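Local coordinates for stromal cell-derived factor 2-like protein (Arabidopsis thaliana, PDB 3MAL) that takes part in protein quality control and the unfolded protein response of the endoplasmic reticulum, in a complex with ERDJ3B and BIP1 needed for accumulation of the immune receptor EFR, at residues S46-V51 against H98-A103; I18-A23 against W64-V69; K92-L97 against G116-S121. All coordinates share one frame; numbering follows the deposited sequence.

Interaction 1 (S46-V51 against H98-A103); sequences SGQQSV and HSHLHA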
loop_
_atom_site.group_PDB
_atom_site.type_symbol
_atom_site.label_atom_id
_atom_site.label_comp_id
_atom_site.label_asym_id
_atom_site.label_seq_id
_atom_site.Cartn_x
_atom_site.Cartn_y
_atom_site.Cartn_z
ATOM N N SER A 46 -6.167 15.090 -6.504
ATOM C CA SER A 46 -7.514 14.525 -6.577
ATOM C C SER A 46 -8.409 15.014 -5.448
ATOM O O SER A 46 -9.622 14.832 -5.502
ATOM C CB SER A 46 -7.433 12.996 -6.504
ATOM O OG SER A 46 -6.962 12.604 -5.208
ATOM N N GLY A 47 -7.815 15.613 -4.415
ATOM C CA GLY A 47 -8.575 15.951 -3.206
ATOM C C GLY A 47 -9.085 14.726 -2.437
ATOM O O GLY A 47 -9.931 14.857 -1.540
ATOM N N GLN A 48 -8.604 13.527 -2.778
ATOM C CA GLN A 48 -9.016 12.319 -2.037
ATOM C C GLN A 48 -8.251 12.203 -0.693
ATOM O O GLN A 48 -7.353 12.993 -0.423
ATOM C CB GLN A 48 -8.859 11.051 -2.897
ATOM C CG GLN A 48 -9.841 10.998 -4.095
ATOM C CD GLN A 48 -9.467 9.962 -5.132
ATOM O OE1 GLN A 48 -8.640 9.084 -4.881
ATOM N NE2 GLN A 48 -10.069 10.060 -6.306
ATOM N N GLN A 49 -8.622 11.219 0.130
ATOM C CA GLN A 49 -7.958 10.965 1.423
ATOM C C GLN A 49 -6.477 10.710 1.207
ATOM O O GLN A 49 -6.090 9.910 0.326
ATOM C CB GLN A 49 -8.597 9.756 2.105
ATOM C CG GLN A 49 -8.065 9.440 3.531
ATOM C CD GLN A 49 -8.813 8.279 4.175
ATOM O OE1 GLN A 49 -8.258 7.184 4.355
ATOM N NE2 GLN A 49 -10.086 8.504 4.506
ATOM N N SER A 50 -5.644 11.356 2.022
ATOM C CA SER A 50 -4.200 11.294 1.862
ATOM C C SER A 50 -3.580 10.047 2.496
ATOM O O SER A 50 -4.175 9.386 3.359
ATOM C CB SER A 50 -3.551 12.554 2.436
ATOM O OG SER A 50 -3.781 12.621 3.838
ATOM N N VAL A 51 -2.409 9.700 1.984
ATOM C CA VAL A 51 -1.639 8.525 2.406
ATOM C C VAL A 51 -0.207 9.051 2.642
ATOM O O VAL A 51 0.276 9.881 1.879
ATOM C CB VAL A 51 -1.675 7.423 1.301
ATOM C CG1 VAL A 51 -0.610 6.336 1.564
ATOM C CG2 VAL A 51 -3.066 6.810 1.192
ATOM N N HIS A 98 -4.915 3.595 -3.509
ATOM C CA HIS A 98 -5.395 4.042 -4.841
ATOM C C HIS A 98 -4.335 4.904 -5.530
ATOM O O HIS A 98 -3.564 5.619 -4.877
ATOM C CB HIS A 98 -6.680 4.874 -4.648
ATOM C CG HIS A 98 -7.457 5.181 -5.904
ATOM N ND1 HIS A 98 -8.383 4.310 -6.447
ATOM C CD2 HIS A 98 -7.523 6.310 -6.654
ATOM C CE1 HIS A 98 -8.953 4.876 -7.501
ATOM N NE2 HIS A 98 -8.448 6.088 -7.647
ATOM N N SER A 99 -4.311 4.852 -6.840
ATOM C CA SER A 99 -3.511 5.785 -7.669
ATOM C C SER A 99 -4.247 6.178 -8.979
ATOM O O SER A 99 -5.314 5.729 -9.223
ATOM C CB SER A 99 -2.007 5.484 -7.850
ATOM O OG SER A 99 -1.212 6.528 -8.345
ATOM N N HIS A 100 -3.639 7.108 -9.713
ATOM C CA HIS A 100 -4.213 7.813 -10.808
ATOM C C HIS A 100 -3.263 8.943 -11.273
ATOM O O HIS A 100 -2.215 9.127 -10.756
ATOM C CB HIS A 100 -5.587 8.333 -10.440
ATOM C CG HIS A 100 -5.696 9.003 -9.102
ATOM N ND1 HIS A 100 -4.622 9.400 -8.343
ATOM C CD2 HIS A 100 -6.790 9.331 -8.384
ATOM C CE1 HIS A 100 -5.047 9.984 -7.246
ATOM N NE2 HIS A 100 -6.361 9.951 -7.241
ATOM N N LEU A 101 -3.659 9.632 -12.316
ATOM C CA LEU A 101 -2.787 10.611 -12.906
ATOM C C LEU A 101 -2.971 11.991 -12.311
ATOM O O LEU A 101 -3.342 12.909 -13.015
ATOM C CB LEU A 101 -2.911 10.653 -14.431
ATOM C CG LEU A 101 -2.715 9.380 -15.252
ATOM C CD1 LEU A 101 -3.129 9.462 -16.707
ATOM C CD2 LEU A 101 -1.380 8.846 -15.155
ATOM N N HIS A 102 -2.770 12.117 -11.028
ATOM C CA HIS A 102 -2.745 13.418 -10.379
ATOM C C HIS A 102 -1.344 13.570 -9.814
ATOM O O HIS A 102 -0.681 12.562 -9.536
ATOM C CB HIS A 102 -3.770 13.477 -9.235
ATOM C CG HIS A 102 -5.162 13.744 -9.693
ATOM N ND1 HIS A 102 -6.124 12.756 -9.799
ATOM C CD2 HIS A 102 -5.757 14.894 -10.084
ATOM C CE1 HIS A 102 -7.252 13.292 -10.232
ATOM N NE2 HIS A 102 -7.058 14.588 -10.399
ATOM N N ALA A 103 -0.878 14.809 -9.675
ATOM C CA ALA A 103 0.419 15.101 -9.051
ATOM C C ALA A 103 0.407 14.983 -7.511
ATOM O O ALA A 103 -0.460 15.549 -6.839
ATOM C CB ALA A 103 0.922 16.507 -9.482
#
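CB of Ser46 rests over one face of the His102 imidazole, 3.8 Å from its centroid and near the ring normal, a CH-pi contact, while an edge of that same ring is turned onto a face of His100. At the edge of the His100 ring, in its plane, lies NE2 of Gln48; amide and imidazole are inclined to each other by 48°. In this beta-trefoil built from MIR motifs, these groups link the turn leading into strand 49-54 with the end of strand 96-100, and strand 110-115 pairs with both strands. Gln48, extended beyond CG, crosses His98 at about a right angle; its OE1 is 3.5 Å from His98 CD2. The same oxygen accepts a weak, bent hydrogen bond from His100 NE2 (3.4 Å, 130° at the hydrogen), and its stronger partner is the hydroxyl of Ser113. His98 is held by a bond from ND1 to Asp125 and by stacking on Phe115. The hydroxyl of Ser46 is engaged by Glu111 and also closes an ST turn: its OG, lying between the backbone N and the carbonyl carbon (chi1 67°), accepts from the backbone N of Gln48 at 3.1 Å.

Interaction 2 (I18-A23 against W64-V69); sequences ITYGSA and WIVKPV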
loop_
_atom_site.group_PDB
_atom_site.type_symbol
_atom_site.label_atom_id
_atom_site.label_comp_id
_atom_site.label_asym_id
_atom_site.label_seq_id
_atom_site.Cartn_x
_atom_site.Cartn_y
_atom_site.Cartn_z
ATOM N N ILE A 18 1.723 -14.792 3.957
ATOM C CA ILE A 18 0.698 -13.776 4.029
ATOM C C ILE A 18 -0.505 -14.191 3.187
ATOM O O ILE A 18 -0.387 -14.377 1.977
ATOM C CB ILE A 18 1.245 -12.426 3.545
ATOM C CG1 ILE A 18 2.398 -11.962 4.460
ATOM C CG2 ILE A 18 0.117 -11.410 3.420
ATOM C CD1 ILE A 18 3.101 -10.702 3.979
ATOM N N THR A 19 -1.667 -14.335 3.818
ATOM C CA THR A 19 -2.851 -14.855 3.128
ATOM C C THR A 19 -3.884 -13.748 2.917
ATOM O O THR A 19 -3.861 -12.737 3.623
ATOM C CB THR A 19 -3.519 -15.977 3.959
ATOM O OG1 THR A 19 -3.683 -15.521 5.313
ATOM C CG2 THR A 19 -2.654 -17.249 3.953
ATOM N N TYR A 20 -4.806 -13.934 1.975
ATOM C CA TYR A 20 -5.869 -12.948 1.825
ATOM C C TYR A 20 -6.683 -12.885 3.111
ATOM O O TYR A 20 -6.915 -13.920 3.760
ATOM C CB TYR A 20 -6.770 -13.274 0.629
ATOM C CG TYR A 20 -6.062 -13.129 -0.702
ATOM C CD1 TYR A 20 -5.552 -14.255 -1.372
ATOM C CD2 TYR A 20 -5.886 -11.884 -1.288
ATOM C CE1 TYR A 20 -4.877 -14.129 -2.584
ATOM C CE2 TYR A 20 -5.231 -11.766 -2.543
ATOM C CZ TYR A 20 -4.730 -12.891 -3.166
ATOM O OH TYR A 20 -4.064 -12.794 -4.376
ATOM N N GLY A 21 -7.118 -11.677 3.473
ATOM C CA GLY A 21 -7.837 -11.487 4.722
ATOM C C GLY A 21 -6.932 -11.090 5.878
ATOM O O GLY A 21 -7.415 -10.739 6.945
ATOM N N SER A 22 -5.619 -11.136 5.669
ATOM C CA SER A 22 -4.710 -10.833 6.758
ATOM C C SER A 22 -4.547 -9.321 6.942
ATOM O O SER A 22 -4.763 -8.529 5.999
ATOM C CB SER A 22 -3.355 -11.499 6.537
ATOM O OG SER A 22 -2.546 -10.643 5.768
ATOM N N ALA A 23 -4.210 -8.931 8.175
ATOM C CA ALA A 23 -3.897 -7.533 8.476
ATOM C C ALA A 23 -2.376 -7.353 8.528
ATOM O O ALA A 23 -1.666 -8.128 9.175
ATOM C CB ALA A 23 -4.531 -7.087 9.789
ATOM N N TRP A 64 -3.498 -2.383 7.197
ATOM C CA TRP A 64 -4.135 -2.586 5.894
ATOM C C TRP A 64 -4.595 -4.056 5.811
ATOM O O TRP A 64 -3.872 -4.952 6.254
ATOM C CB TRP A 64 -3.128 -2.282 4.754
ATOM C CG TRP A 64 -2.598 -0.880 4.818
ATOM C CD1 TRP A 64 -1.530 -0.427 5.580
ATOM C CD2 TRP A 64 -3.123 0.266 4.133
ATOM N NE1 TRP A 64 -1.374 0.931 5.401
ATOM C CE2 TRP A 64 -2.338 1.379 4.518
ATOM C CE3 TRP A 64 -4.170 0.456 3.219
ATOM C CZ2 TRP A 64 -2.559 2.666 4.010
ATOM C CZ3 TRP A 64 -4.407 1.752 2.719
ATOM C CH2 TRP A 64 -3.600 2.840 3.123
ATOM N N ILE A 65 -5.769 -4.293 5.226
ATOM C CA ILE A 65 -6.234 -5.664 4.941
ATOM C C ILE A 65 -5.909 -6.080 3.493
ATOM O O ILE A 65 -6.258 -5.374 2.541
ATOM C CB ILE A 65 -7.741 -5.848 5.250
ATOM C CG1 ILE A 65 -8.047 -5.446 6.695
ATOM C CG2 ILE A 65 -8.158 -7.305 5.034
ATOM C CD1 ILE A 65 -7.234 -6.284 7.684
ATOM N N VAL A 66 -5.210 -7.212 3.311
ATOM C CA VAL A 66 -4.887 -7.698 1.964
ATOM C C VAL A 66 -6.132 -8.377 1.374
ATOM O O VAL A 66 -6.682 -9.317 1.971
ATOM C CB VAL A 66 -3.745 -8.738 1.987
ATOM C CG1 VAL A 66 -3.326 -9.125 0.564
ATOM C CG2 VAL A 66 -2.571 -8.239 2.808
ATOM N N LYS A 67 -6.583 -7.884 0.220
ATOM C CA LYS A 67 -7.771 -8.446 -0.427
ATOM C C LYS A 67 -7.566 -8.764 -1.925
ATOM O O LYS A 67 -6.728 -8.133 -2.600
ATOM C CB LYS A 67 -8.974 -7.508 -0.228
ATOM C CG LYS A 67 -9.510 -7.497 1.206
ATOM C CD LYS A 67 -10.816 -6.671 1.341
ATOM C CE LYS A 67 -11.229 -6.639 2.807
ATOM N NZ LYS A 67 -12.624 -6.116 3.072
ATOM N N PRO A 68 -8.326 -9.754 -2.444
ATOM C CA PRO A 68 -8.326 -10.024 -3.882
ATOM C C PRO A 68 -9.173 -8.991 -4.636
ATOM O O PRO A 68 -9.823 -8.135 -4.020
ATOM C CB PRO A 68 -8.958 -11.427 -3.962
ATOM C CG PRO A 68 -9.914 -11.459 -2.861
ATOM C CD PRO A 68 -9.253 -10.653 -1.726
ATOM N N VAL A 69 -9.142 -9.041 -5.960
ATOM C CA VAL A 69 -10.101 -8.265 -6.748
ATOM C C VAL A 69 -11.436 -9.052 -6.781
ATOM O O VAL A 69 -11.438 -10.288 -6.870
ATOM C CB VAL A 69 -9.557 -7.871 -8.166
ATOM C CG1 VAL A 69 -8.070 -7.516 -8.100
ATOM C CG2 VAL A 69 -9.789 -8.951 -9.178
#
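Residues 21-23 run antiparallel to 65-66, joined by two nearly straight backbone hydrogen bonds, Gly21 N to Val66 O (2.8 Å, 173° at the hydrogen) and Val66 N to Ser22 O (3.0 Å).

Val66 points at the turn and spreads its two methyls over different partners: CG2 lies 4.2 Å from Ile18 CG2, and CG1 approaches the ring of Tyr20. With CG anti to its carbonyl carbon (chi1 -67°), Tyr20 brings one side of its ring against the chain beyond the strand, where CD2 packs on the Lys67-Pro68 peptide, 3.4 Å from Pro68 N, and on the proline ring, 3.6 Å from Pro68 CD. Ring and proline are set at a slant to each other. Ile86 and Ala84 also touch Tyr20, and Leu88 backs Val66, so the packing continues into the next strand, 85-90. The methyl of Ala23 meets the CD1 end of Ile65 in the modelled one of its two conformers.

Gly21 and Ser22 both lie opposite Val66, the bonding pattern of a G1 beta bulge. Gly21 is also the third residue of a type II turn from Thr19 to Ser22, and its backbone (phi 93°) takes the shape that both the turn and the bulge call for. One step on, Ala23 and Ile65 form a non-hydrogen-bonded pair, and CA of Ala23 directs its hydrogen at Trp64 O, 3.4 Å away.

The pairing sits where strand 23-28 starts beside strand 64-67. Within the first MIR repeat it joins the first and last strands of the unit, while Ala23 also bonds through its backbone to Val190 of the last strand: the way the six-stranded barrel of a beta-trefoil is closed.

Interaction 3 (K92-L97 against G116-S121); sequences KTRKWL and GDDTNS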
loop_
_atom_site.group_PDB
_atom_site.type_symbol
_atom_site.label_atom_id
_atom_site.label_comp_id
_atom_site.label_asym_id
_atom_site.label_seq_id
_atom_site.Cartn_x
_atom_site.Cartn_y
_atom_site.Cartn_z
ATOM N N LYS A 92 -8.841 1.312 9.401
ATOM C CA LYS A 92 -9.513 2.330 10.201
ATOM C C LYS A 92 -10.570 3.100 9.430
ATOM O O LYS A 92 -11.607 3.429 10.001
ATOM C CB LYS A 92 -8.482 3.297 10.825
ATOM C CG LYS A 92 -7.680 2.684 11.981
ATOM C CD LYS A 92 -8.471 2.668 13.259
ATOM C CE LYS A 92 -8.717 4.073 13.775
ATOM N NZ LYS A 92 -7.455 4.779 13.966
ATOM N N THR A 93 -10.330 3.378 8.142
ATOM C CA THR A 93 -11.264 4.176 7.330
ATOM C C THR A 93 -12.029 3.378 6.273
ATOM O O THR A 93 -12.984 3.894 5.691
ATOM C CB THR A 93 -10.586 5.388 6.607
ATOM O OG1 THR A 93 -9.650 4.900 5.642
ATOM C CG2 THR A 93 -9.873 6.319 7.591
ATOM N N ARG A 94 -11.617 2.140 6.008
ATOM C CA ARG A 94 -12.263 1.316 4.988
ATOM C C ARG A 94 -12.029 1.769 3.535
ATOM O O ARG A 94 -12.632 1.214 2.606
ATOM C CB ARG A 94 -13.774 1.206 5.283
ATOM C CG ARG A 94 -14.062 0.368 6.473
ATOM C CD ARG A 94 -14.328 -1.014 5.907
ATOM N NE ARG A 94 -13.521 -2.009 6.549
ATOM C CZ ARG A 94 -13.447 -3.275 6.172
ATOM N NH1 ARG A 94 -14.128 -3.723 5.116
ATOM N NH2 ARG A 94 -12.672 -4.084 6.860
ATOM N N LYS A 95 -11.154 2.754 3.326
ATOM C CA LYS A 95 -10.834 3.214 1.959
ATOM C C LYS A 95 -9.706 2.368 1.345
ATOM O O LYS A 95 -8.947 1.718 2.074
ATOM C CB LYS A 95 -10.502 4.726 1.920
ATOM C CG LYS A 95 -11.630 5.650 2.472
ATOM C CD LYS A 95 -11.540 7.039 1.795
ATOM C CE LYS A 95 -12.706 7.993 2.139
ATOM N NZ LYS A 95 -14.025 7.305 2.209
ATOM N N TRP A 96 -9.622 2.362 0.012
ATOM C CA TRP A 96 -8.700 1.470 -0.729
ATOM C C TRP A 96 -7.443 2.222 -1.136
ATOM O O TRP A 96 -7.542 3.347 -1.608
ATOM C CB TRP A 96 -9.388 0.933 -2.001
ATOM C CG TRP A 96 -10.676 0.262 -1.695
ATOM C CD1 TRP A 96 -11.927 0.822 -1.684
ATOM C CD2 TRP A 96 -10.832 -1.092 -1.294
ATOM N NE1 TRP A 96 -12.860 -0.122 -1.299
ATOM C CE2 TRP A 96 -12.207 -1.302 -1.050
ATOM C CE3 TRP A 96 -9.940 -2.155 -1.109
ATOM C CZ2 TRP A 96 -12.710 -2.539 -0.640
ATOM C CZ3 TRP A 96 -10.442 -3.386 -0.728
ATOM C CH2 TRP A 96 -11.810 -3.566 -0.481
ATOM N N LEU A 97 -6.268 1.613 -0.949
ATOM C CA LEU A 97 -5.021 2.170 -1.509
ATOM C C LEU A 97 -5.197 2.388 -3.032
ATOM O O LEU A 97 -5.581 1.467 -3.752
ATOM C CB LEU A 97 -3.837 1.220 -1.249
ATOM C CG LEU A 97 -2.471 1.838 -1.594
ATOM C CD1 LEU A 97 -2.191 3.062 -0.686
ATOM C CD2 LEU A 97 -1.324 0.785 -1.561
ATOM N N GLY A 116 -12.760 5.649 -2.112
ATOM C CA GLY A 116 -13.972 4.853 -1.995
ATOM C C GLY A 116 -14.284 4.357 -0.604
ATOM O O GLY A 116 -13.988 5.010 0.390
ATOM N N ASP A 117 -14.899 3.192 -0.537
ATOM C CA ASP A 117 -15.274 2.622 0.733
ATOM C C ASP A 117 -15.787 1.233 0.460
ATOM O O ASP A 117 -15.549 0.686 -0.591
ATOM C CB ASP A 117 -16.364 3.462 1.403
ATOM C CG ASP A 117 -17.635 3.564 0.556
ATOM O OD1 ASP A 117 -18.015 2.609 -0.137
ATOM O OD2 ASP A 117 -18.260 4.628 0.562
ATOM N N ASP A 118 -16.507 0.639 1.391
ATOM C CA ASP A 118 -16.954 -0.724 1.142
ATOM C C ASP A 118 -17.956 -0.933 0.024
ATOM O O ASP A 118 -18.182 -2.061 -0.384
ATOM C CB ASP A 118 -17.490 -1.355 2.398
ATOM C CG ASP A 118 -16.403 -1.851 3.263
ATOM O OD1 ASP A 118 -16.200 -1.234 4.310
ATOM O OD2 ASP A 118 -15.723 -2.819 2.883
ATOM N N THR A 119 -18.546 0.136 -0.474
ATOM C CA THR A 119 -19.513 0.062 -1.571
ATOM C C THR A 119 -18.935 0.594 -2.878
ATOM O O THR A 119 -19.608 0.599 -3.919
ATOM C CB THR A 119 -20.773 0.885 -1.234
ATOM O OG1 THR A 119 -20.421 2.279 -1.155
ATOM C CG2 THR A 119 -21.356 0.417 0.089
ATOM N N ASN A 120 -17.686 1.054 -2.820
ATOM C CA ASN A 120 -17.087 1.775 -3.918
ATOM C C ASN A 120 -15.599 1.428 -4.055
ATOM O O ASN A 120 -14.762 1.885 -3.279
ATOM C CB ASN A 120 -17.296 3.286 -3.716
ATOM C CG ASN A 120 -16.942 4.105 -4.948
ATOM O OD1 ASN A 120 -16.929 3.586 -6.080
ATOM N ND2 ASN A 120 -16.641 5.402 -4.741
ATOM N N SER A 121 -15.295 0.591 -5.041
ATOM C CA SER A 121 -13.924 0.256 -5.401
ATOM C C SER A 121 -13.878 0.241 -6.920
ATOM O O SER A 121 -14.881 -0.095 -7.571
ATOM C CB SER A 121 -13.544 -1.126 -4.825
ATOM O OG SER A 121 -12.211 -1.506 -5.150
#
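The charged contact is a salt bridge between Arg94 and Asp118. The guanidinium and carboxylate planes are nearly coplanar, 25° apart, with the carboxylate at the guanidinium edge, and NH1 of Arg94 donates in its own plane to the syn lone pair of Asp118 OD2 at 2.9 Å. Gln89 also donates to this oxygen, so OD2 has two protein partners although Asp118 itself is exposed.

Hydrogen bonds to backbone carbonyls make the second group. Lys95 runs along the carbonyl of Gly116 and bends at its last torsion (chi4 -39°), which curls NZ back to Gly116 O, 2.9 Å away. Trp96 NE1 donates to Asp117 O at 2.9 Å. The oxygen lies at the edge of the indole, close to the ring plane, but the donor stands 52° out of the carbonyl plane. Asn120 N reaches the same oxygen from the opposite face, closing the type I turn of residues 117-120. The turn is braced from within as well: Asp117 OD1 accepts from both the backbone N and the hydroxyl of Thr119, the former an Asx turn.

CH-pi and CA-H...O contacts complete the fit. CB of Ser121 lies over the five-membered ring of Trp96, 4.0 Å from its centroid, while Arg94 O is found on the opposite face of the indole, toward the rim. That carbonyl is hydrogen-bonded by Gln89 NE2 and also receives the CA hydrogen of Asp117, with CA and O 3.5 Å apart.

Strand 96-100 begins at Trp96, whose backbone bonds to Phe115 at the end of strand 110-115; the turn at 117-120, just after that strand, lies beside the start of strand 96-100. Trp96 also touches Gln89 of strand 85-90 and Lys67 of strand 64-67, and Arg87 forms a cation-pi pair with its indole.

From the N terminus, interaction 2 is the first to close, returning residues 64-69 to 18-23 across a loop of 40 residues that includes 46-51. Interaction 1 starts inside that loop and ends beyond it at 98-103, so the two cross. Interaction 3 follows interaction 2 in series and crosses interaction 1, since 92-97 precedes 98-103 and 116-121 comes after it. Interactions 1 and 3 share strand 96-100 and meet where Gln49 OE1 probably accepts from Thr93 OG1. Interaction 2 belongs to the barrel of the trefoil, interactions 1 and 3 to the other sheet and its loops; packing of Trp64 on Leu97 joins interactions 2 and 3, and with them the first MIR repeat to the second.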